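PDB 5LPH: centrosomal protein of 104 kDa from Homo sapiens, which is required for ciliogenesis and for the structural integrity of the ciliary tip, and interacts with tubulin, here seen as its TOG domain. Local coordinates for residues A[31-34]-A[35-38]; A[220-223]-A[224-228]; A[261-265]-A[266-270]. All coordinates share one frame; numbering follows the deposited sequence.

Contact 1: A[31-34]-A[35-38]; sequences PLTE and KALR
Leu32 and Leu37 meet across the first turn of helix 34-39 and form the tight, apolar side of this contact. Leu32 CD1 and Leu37 CD1 are 3.8 Å apart, and the two side chains cross at about a right angle. The other branch of Leu32, CD2, reaches Ala36 CB at 4.2 Å. Thr33 between them is the N-cap. Thr33 OG1 accepts from Ala36 N at 3.2 Å, with an N-H...O angle of 159°. The torsion explains the bond: with chi1 at 58°, OG1 sits between the backbone N and the carbonyl carbon, turned to the start of the helix. Thr33 OG1 also lies 3.3 Å from Ala36 CB, so the cap is closely packed. Thr33 O takes the first regular helical bond, from Leu37 N at 3.0 Å. A capping residue flanked by an apolar pair, one just before it and one four places after it, is a hydrophobic staple.

The solvent side is polar and less packed. There the exposed Glu34 and Arg38, one turn apart, form a short salt bridge. Arg38 comes side-on and gives both NE (2.8 Å) and NH2 (2.9 Å) to the single atom Glu34 OE2. That oxygen lies in the guanidinium plane, while the carboxylate plane is turned 33° from it. Glu34 stands in the first turn, where its negative charge probably suits the helix dipole.

The apolar side faces the next two helices. Leu32 rests on Val52 and Tyr56 of helix 49-56, Ala36 also touches Tyr56, and both leucines reach Ile44 of helix 41-47.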
loop_
_atom_site.group_PDB
_atom_site.type_symbol
_atom_site.label_atom_id
_atom_site.label_comp_id
_atom_site.label_asym_id
_atom_site.label_seq_id
_atom_site.Cartn_x
_atom_site.Cartn_y
_atom_site.Cartn_z
ATOM N N PRO A 31 -24.274 20.663 -1.253
ATOM C CA PRO A 31 -24.906 19.352 -1.277
ATOM C C PRO A 31 -24.110 18.350 -2.109
ATOM O O PRO A 31 -23.294 18.736 -2.961
ATOM C CB PRO A 31 -26.265 19.633 -1.922
ATOM C CG PRO A 31 -26.005 20.769 -2.840
ATOM C CD PRO A 31 -24.916 21.592 -2.204
ATOM N N LEU A 32 -24.349 17.075 -1.838
ATOM C CA LEU A 32 -23.761 15.990 -2.611
ATOM C C LEU A 32 -24.329 16.012 -4.027
ATOM O O LEU A 32 -25.523 16.259 -4.213
ATOM C CB LEU A 32 -24.060 14.641 -1.943
ATOM C CG LEU A 32 -23.398 14.432 -0.575
ATOM C CD1 LEU A 32 -24.110 13.354 0.229
ATOM C CD2 LEU A 32 -21.923 14.100 -0.736
ATOM N N THR A 33 -23.477 15.758 -5.016
ATOM C CA THR A 33 -23.924 15.614 -6.402
ATOM C C THR A 33 -24.714 14.319 -6.540
ATOM O O THR A 33 -24.663 13.464 -5.654
ATOM C CB THR A 33 -22.740 15.561 -7.387
ATOM O OG1 THR A 33 -21.878 14.466 -7.043
ATOM C CG2 THR A 33 -21.948 16.871 -7.367
ATOM N N GLU A 34 -25.435 14.174 -7.650
ATOM C CA GLU A 34 -26.203 12.952 -7.914
ATOM C C GLU A 34 -25.291 11.717 -7.978
ATOM O O GLU A 34 -25.633 10.668 -7.433
ATOM C CB GLU A 34 -27.029 13.088 -9.201
ATOM C CG GLU A 34 -28.037 11.965 -9.444
ATOM C CD GLU A 34 -29.014 11.763 -8.291
ATOM O OE1 GLU A 34 -29.497 12.769 -7.719
ATOM O OE2 GLU A 34 -29.295 10.591 -7.944
ATOM N N LYS A 35 -24.129 11.864 -8.620
ATOM C CA LYS A 35 -23.120 10.798 -8.704
ATOM C C LYS A 35 -22.587 10.372 -7.334
ATOM O O LYS A 35 -22.484 9.173 -7.049
ATOM C CB LYS A 35 -21.952 11.245 -9.597
ATOM C CG LYS A 35 -20.803 10.249 -9.691
ATOM C CD LYS A 35 -20.004 10.448 -10.984
ATOM C CE LYS A 35 -20.574 9.626 -12.112
ATOM N NZ LYS A 35 -19.863 9.821 -13.405
ATOM N N ALA A 36 -22.240 11.356 -6.506
ATOM C CA ALA A 36 -21.732 11.108 -5.149
ATOM C C ALA A 36 -22.767 10.435 -4.246
ATOM O O ALA A 36 -22.433 9.604 -3.400
ATOM C CB ALA A 36 -21.274 12.412 -4.522
ATOM N N LEU A 37 -24.024 10.819 -4.443
ATOM C CA LEU A 37 -25.157 10.292 -3.688
ATOM C C LEU A 37 -25.309 8.782 -3.880
ATOM O O LEU A 37 -25.491 8.046 -2.908
ATOM C CB LEU A 37 -26.439 11.014 -4.132
ATOM C CG LEU A 37 -27.530 11.410 -3.145
ATOM C CD1 LEU A 37 -26.976 11.900 -1.813
ATOM C CD2 LEU A 37 -28.382 12.482 -3.811
ATOM N N ARG A 38 -25.213 8.327 -5.130
ATOM C CA ARG A 38 -25.322 6.891 -5.450
ATOM C C ARG A 38 -24.072 6.121 -5.018
ATOM O O ARG A 38 -24.167 5.006 -4.491
ATOM C CB ARG A 38 -25.592 6.680 -6.948
ATOM C CG ARG A 38 -26.823 7.410 -7.494
ATOM C CD ARG A 38 -28.148 6.960 -6.872
ATOM N NE ARG A 38 -29.155 8.027 -6.869
ATOM C CZ ARG A 38 -30.372 7.936 -6.321
ATOM N NH1 ARG A 38 -30.784 6.815 -5.723
ATOM N NH2 ARG A 38 -31.194 8.985 -6.377
#

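Contact 2: A[220-223]-A[224-228]; sequences DNVM and KFSVS
The Phe225 ring turns an edge toward the carbonyl oxygen of Val222, which lies near the ring plane; it is Phe225 CB that packs on the preceding turn. With CG anti to the backbone N (chi1 175°), the ring leads away from residues 220-223. It packs on Leu187 and on Gln199, Met200 and Leu203, the last three from helix 193-210. The other flat groups are the polar ends of Asn221 and Asp220. The Asn221 amide turns back to the start of the helix: OD1 accepts from Thr218 N, and ND2 gives to Gly216 O. The Asp220 carboxylate is hydrogen-bonded through OD1 to Tyr259 OH.

Residues 220-228 belong to helix 219-229, the first helix of the second HEAT repeat. HEAT repeats are pairs of antiparallel helices, and here the partner is helix 235-252. Val222 touches that helix at Met248, Met223 at Ile245, and Ser226 at both Ile244 and Ile245.

Ser226 is a buried polar residue on this face, and the helix itself satisfies it. Ser226 OG gives a hydrogen bond to Val222 O at 3.0 Å. Ser226 N also binds Val222 O, at 2.9 Å, so one carbonyl takes two donors, and they come from opposite faces of its plane. OG stands beside the backbone N (chi1 -62°), which brings it back over the preceding turn.

Met223, present as selenomethionine, is bent at chi2 and chi3. Met223 CE comes to 3.9 Å from Val227 CG2. Val227 CG2 also lies 3.3 Å from Met223 O, which accepts from Val227 N at 2.9 Å.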
loop_
_atom_site.group_PDB
_atom_site.type_symbol
_atom_site.label_atom_id
_atom_site.label_comp_id
_atom_site.label_asym_id
_atom_site.label_seq_id
_atom_site.Cartn_x
_atom_site.Cartn_y
_atom_site.Cartn_z
ATOM N N ASP A 220 9.984 -17.181 -5.733
ATOM C CA ASP A 220 9.197 -17.188 -6.970
ATOM C C ASP A 220 8.661 -15.805 -7.378
ATOM O O ASP A 220 9.018 -15.310 -8.441
ATOM C CB ASP A 220 8.052 -18.216 -6.891
ATOM C CG ASP A 220 7.412 -18.484 -8.241
ATOM O OD1 ASP A 220 8.122 -18.920 -9.163
ATOM O OD2 ASP A 220 6.197 -18.260 -8.387
ATOM N N ASN A 221 7.837 -15.178 -6.538
ATOM C CA ASN A 221 7.242 -13.861 -6.893
ATOM C C ASN A 221 8.238 -12.684 -6.892
ATOM O O ASN A 221 8.121 -11.771 -7.709
ATOM C CB ASN A 221 5.953 -13.550 -6.093
ATOM C CG ASN A 221 6.167 -13.466 -4.588
ATOM O OD1 ASN A 221 7.257 -13.166 -4.102
ATOM N ND2 ASN A 221 5.107 -13.734 -3.837
ATOM N N VAL A 222 9.241 -12.728 -6.018
ATOM C CA VAL A 222 10.303 -11.701 -6.002
ATOM C C VAL A 222 11.140 -11.702 -7.296
ATOM O O VAL A 222 11.381 -10.649 -7.896
ATOM C CB VAL A 222 11.221 -11.871 -4.762
ATOM C CG1 VAL A 222 12.474 -11.006 -4.855
ATOM C CG2 VAL A 222 10.465 -11.571 -3.470
HETATM N N MSE A 223 11.593 -12.883 -7.711
HETATM C CA MSE A 223 12.444 -13.020 -8.914
HETATM C C MSE A 223 11.660 -12.766 -10.170
HETATM O O MSE A 223 12.153 -12.113 -11.089
HETATM C CB MSE A 223 13.075 -14.417 -8.977
HETATM C CG MSE A 223 14.106 -14.655 -7.868
HETATM SE SE MSE A 223 15.669 -13.457 -7.997
HETATM C CE MSE A 223 16.007 -13.552 -9.936
ATOM N N LYS A 224 10.437 -13.294 -10.219
ATOM C CA LYS A 224 9.479 -13.018 -11.302
ATOM C C LYS A 224 9.337 -11.507 -11.516
ATOM O O LYS A 224 9.409 -11.042 -12.646
ATOM C CB LYS A 224 8.130 -13.675 -10.960
ATOM C CG LYS A 224 6.913 -13.456 -11.863
ATOM C CD LYS A 224 7.132 -13.153 -13.324
ATOM C CE LYS A 224 5.823 -13.217 -14.104
ATOM N NZ LYS A 224 5.902 -12.470 -15.389
ATOM N N PHE A 225 9.166 -10.758 -10.425
ATOM C CA PHE A 225 9.089 -9.281 -10.466
ATOM C C PHE A 225 10.388 -8.620 -10.935
ATOM O O PHE A 225 10.378 -7.762 -11.827
ATOM C CB PHE A 225 8.697 -8.730 -9.073
ATOM C CG PHE A 225 8.714 -7.222 -8.972
ATOM C CD1 PHE A 225 7.659 -6.471 -9.472
ATOM C CD2 PHE A 225 9.783 -6.550 -8.370
ATOM C CE1 PHE A 225 7.673 -5.083 -9.385
ATOM C CE2 PHE A 225 9.799 -5.165 -8.282
ATOM C CZ PHE A 225 8.742 -4.430 -8.788
ATOM N N SER A 226 11.500 -9.025 -10.327
ATOM C CA SER A 226 12.798 -8.401 -10.612
ATOM C C SER A 226 13.259 -8.608 -12.054
ATOM O O SER A 226 13.711 -7.659 -12.707
ATOM C CB SER A 226 13.856 -8.937 -9.653
ATOM O OG SER A 226 13.529 -8.612 -8.313
ATOM N N VAL A 227 13.135 -9.844 -12.546
ATOM C CA VAL A 227 13.512 -10.183 -13.931
ATOM C C VAL A 227 12.636 -9.423 -14.940
ATOM O O VAL A 227 13.130 -8.964 -15.966
ATOM C CB VAL A 227 13.483 -11.722 -14.184
ATOM C CG1 VAL A 227 13.652 -12.061 -15.667
ATOM C CG2 VAL A 227 14.567 -12.425 -13.369
ATOM N N SER A 228 11.344 -9.293 -14.646
ATOM C CA SER A 228 10.436 -8.490 -15.475
ATOM C C SER A 228 10.836 -7.004 -15.525
ATOM O O SER A 228 10.738 -6.363 -16.572
ATOM C CB SER A 228 9.001 -8.618 -14.963
ATOM O OG SER A 228 8.099 -7.953 -15.835
#

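Contact 3: A[261-265]-A[266-270]; sequences PPDDS and NTRRN
Asp263 and Arg268 supply the charged part of this contact. Arg268 NH2 meets Asp263 OD1 at 3.1 Å, on the syn lone pair of the carboxylate. Arg268 NE adds a weak bond to Asp263 OD1 at 3.4 Å. The two flat groups are turned 30° apart, so the salt bridge is not fully planar. Stretched out from CG to NE, the arginine chain brings its guanidinium to the Asp263 carboxylate.

Hydrogen bonds to the backbone form the second group. Asp264 OD1 accepts from Asn266 N at 2.9 Å, an Asx turn. Thr267 N adds a weak bond to Asp264 OD1 at 3.4 Å. A chi1 of 70° folds the Asp264 carboxylate over the backbone toward these amides. Were this residue an alanine, Asn266 N would lose its side-chain acceptor and Thr267 N its weak one, and the turn would probably be freer to open. The backbone of Asp264 is used too: Asp264 O takes Arg268 N at 3.1 Å. Thr267 OG1 gives a hydrogen bond to Pro262 O at 2.8 Å, in the carbonyl plane. It ties the proline pair to the turn.

Apolar contact is slight. Pro261 CB packs on Thr267 CG2 at 3.8 Å. Pro261 also touches Tyr273, and Asp263, Thr267 and Arg268 touch Phe277, all on helix 271-283.

The loop joins helix 235-252 to helix 271-283. One carboxylate acceptor, one threonine hydroxyl donor and one ion pair do much of the holding, so the fold of this surface loop probably depends on its polar residues.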
loop_
_atom_site.group_PDB
_atom_site.type_symbol
_atom_site.label_atom_id
_atom_site.label_comp_id
_atom_site.label_asym_id
_atom_site.label_seq_id
_atom_site.Cartn_x
_atom_site.Cartn_y
_atom_site.Cartn_z
ATOM N N PRO A 261 18.251 -16.455 -17.391
ATOM C CA PRO A 261 18.849 -17.180 -18.520
ATOM C C PRO A 261 20.161 -17.902 -18.138
ATOM O O PRO A 261 20.654 -17.728 -17.018
ATOM C CB PRO A 261 19.103 -16.073 -19.551
ATOM C CG PRO A 261 18.204 -14.951 -19.169
ATOM C CD PRO A 261 18.098 -15.016 -17.679
ATOM N N PRO A 262 20.730 -18.708 -19.060
ATOM C CA PRO A 262 21.947 -19.451 -18.728
ATOM C C PRO A 262 23.209 -18.581 -18.793
ATOM O O PRO A 262 23.281 -17.640 -19.598
ATOM C CB PRO A 262 21.981 -20.548 -19.790
ATOM C CG PRO A 262 21.303 -19.945 -20.974
ATOM C CD PRO A 262 20.331 -18.916 -20.466
ATOM N N ASP A 263 24.186 -18.904 -17.944
ATOM C CA ASP A 263 25.436 -18.140 -17.841
ATOM C C ASP A 263 26.392 -18.485 -18.993
ATOM O O ASP A 263 27.132 -19.473 -18.936
ATOM C CB ASP A 263 26.107 -18.391 -16.474
ATOM C CG ASP A 263 27.139 -17.320 -16.101
ATOM O OD1 ASP A 263 27.615 -16.568 -16.982
ATOM O OD2 ASP A 263 27.479 -17.234 -14.901
ATOM N N ASP A 264 26.364 -17.668 -20.041
ATOM C CA ASP A 264 27.345 -17.804 -21.139
ATOM C C ASP A 264 27.495 -16.489 -21.906
ATOM O O ASP A 264 26.731 -15.529 -21.708
ATOM C CB ASP A 264 27.038 -19.011 -22.077
ATOM C CG ASP A 264 25.795 -18.814 -22.935
ATOM O OD1 ASP A 264 25.820 -17.927 -23.801
ATOM O OD2 ASP A 264 24.813 -19.574 -22.790
ATOM N N SER A 265 28.501 -16.463 -22.772
ATOM C CA SER A 265 28.906 -15.242 -23.472
ATOM C C SER A 265 27.884 -14.672 -24.472
ATOM O O SER A 265 27.941 -13.484 -24.789
ATOM C CB SER A 265 30.259 -15.455 -24.164
ATOM O OG SER A 265 30.208 -16.550 -25.060
ATOM N N ASN A 266 26.970 -15.509 -24.974
ATOM C CA ASN A 266 25.850 -15.032 -25.807
ATOM C C ASN A 266 24.792 -14.280 -24.987
ATOM O O ASN A 266 24.238 -13.278 -25.453
ATOM C CB ASN A 266 25.203 -16.198 -26.567
ATOM C CG ASN A 266 24.217 -15.746 -27.635
ATOM O OD1 ASN A 266 24.212 -14.590 -28.067
ATOM N ND2 ASN A 266 23.378 -16.673 -28.078
ATOM N N THR A 267 24.506 -14.775 -23.784
ATOM C CA THR A 267 23.630 -14.082 -22.830
ATOM C C THR A 267 24.238 -12.748 -22.377
ATOM O O THR A 267 23.526 -11.748 -22.244
ATOM C CB THR A 267 23.362 -14.951 -21.581
ATOM O OG1 THR A 267 22.908 -16.249 -21.982
ATOM C CG2 THR A 267 22.312 -14.316 -20.681
ATOM N N ARG A 268 25.555 -12.746 -22.151
ATOM C CA ARG A 268 26.277 -11.559 -21.665
ATOM C C ARG A 268 26.386 -10.388 -22.658
ATOM O O ARG A 268 26.846 -9.310 -22.272
ATOM C CB ARG A 268 27.681 -11.949 -21.174
ATOM C CG ARG A 268 27.681 -12.780 -19.901
ATOM C CD ARG A 268 29.081 -12.925 -19.331
ATOM N NE ARG A 268 29.088 -13.758 -18.124
ATOM C CZ ARG A 268 30.100 -13.858 -17.258
ATOM N NH1 ARG A 268 31.235 -13.175 -17.432
ATOM N NH2 ARG A 268 29.978 -14.654 -16.196
ATOM N N ARG A 269 25.970 -10.586 -23.912
ATOM C CA ARG A 269 25.855 -9.481 -24.878
ATOM C C ARG A 269 24.724 -8.481 -24.558
ATOM O O ARG A 269 24.609 -7.458 -25.232
ATOM C CB ARG A 269 25.691 -10.020 -26.308
ATOM C CG ARG A 269 26.919 -10.697 -26.899
ATOM C CD ARG A 269 26.495 -11.595 -28.050
ATOM N NE ARG A 269 27.542 -11.873 -29.018
ATOM C CZ ARG A 269 27.880 -11.089 -30.044
ATOM N NH1 ARG A 269 27.281 -9.916 -30.271
ATOM N NH2 ARG A 269 28.851 -11.489 -30.856
ATOM N N ASN A 270 23.875 -8.786 -23.574
ATOM C CA ASN A 270 23.031 -7.778 -22.925
ATOM C C ASN A 270 23.809 -7.263 -21.702
ATOM O O ASN A 270 24.250 -8.054 -20.864
ATOM C CB ASN A 270 21.687 -8.386 -22.512
ATOM C CG ASN A 270 20.567 -7.363 -22.420
ATOM O OD1 ASN A 270 20.268 -6.652 -23.385
ATOM N ND2 ASN A 270 19.907 -7.319 -21.270
#

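In the fold
The three contacts are all local, but they differ in burial. Contact 2 is partly buried, within the second HEAT repeat. Contacts 1 and 3 lie at the surface, on opposite sides of the chain's centre, with their own centres 59 Å apart. No two hold the same element: contact 1 opens helix 34-39, contact 2 runs along helix 219-229, and contact 3 folds the loop between helices 235-252 and 271-283. Contact 2 packs on helix 235-252, which that loop follows. Both surface contacts combine an acid-arginine bridge with a side-chain acceptor for backbone amides. Contact 2 has no salt bridge and relies on regular helical bonds and apolar packing.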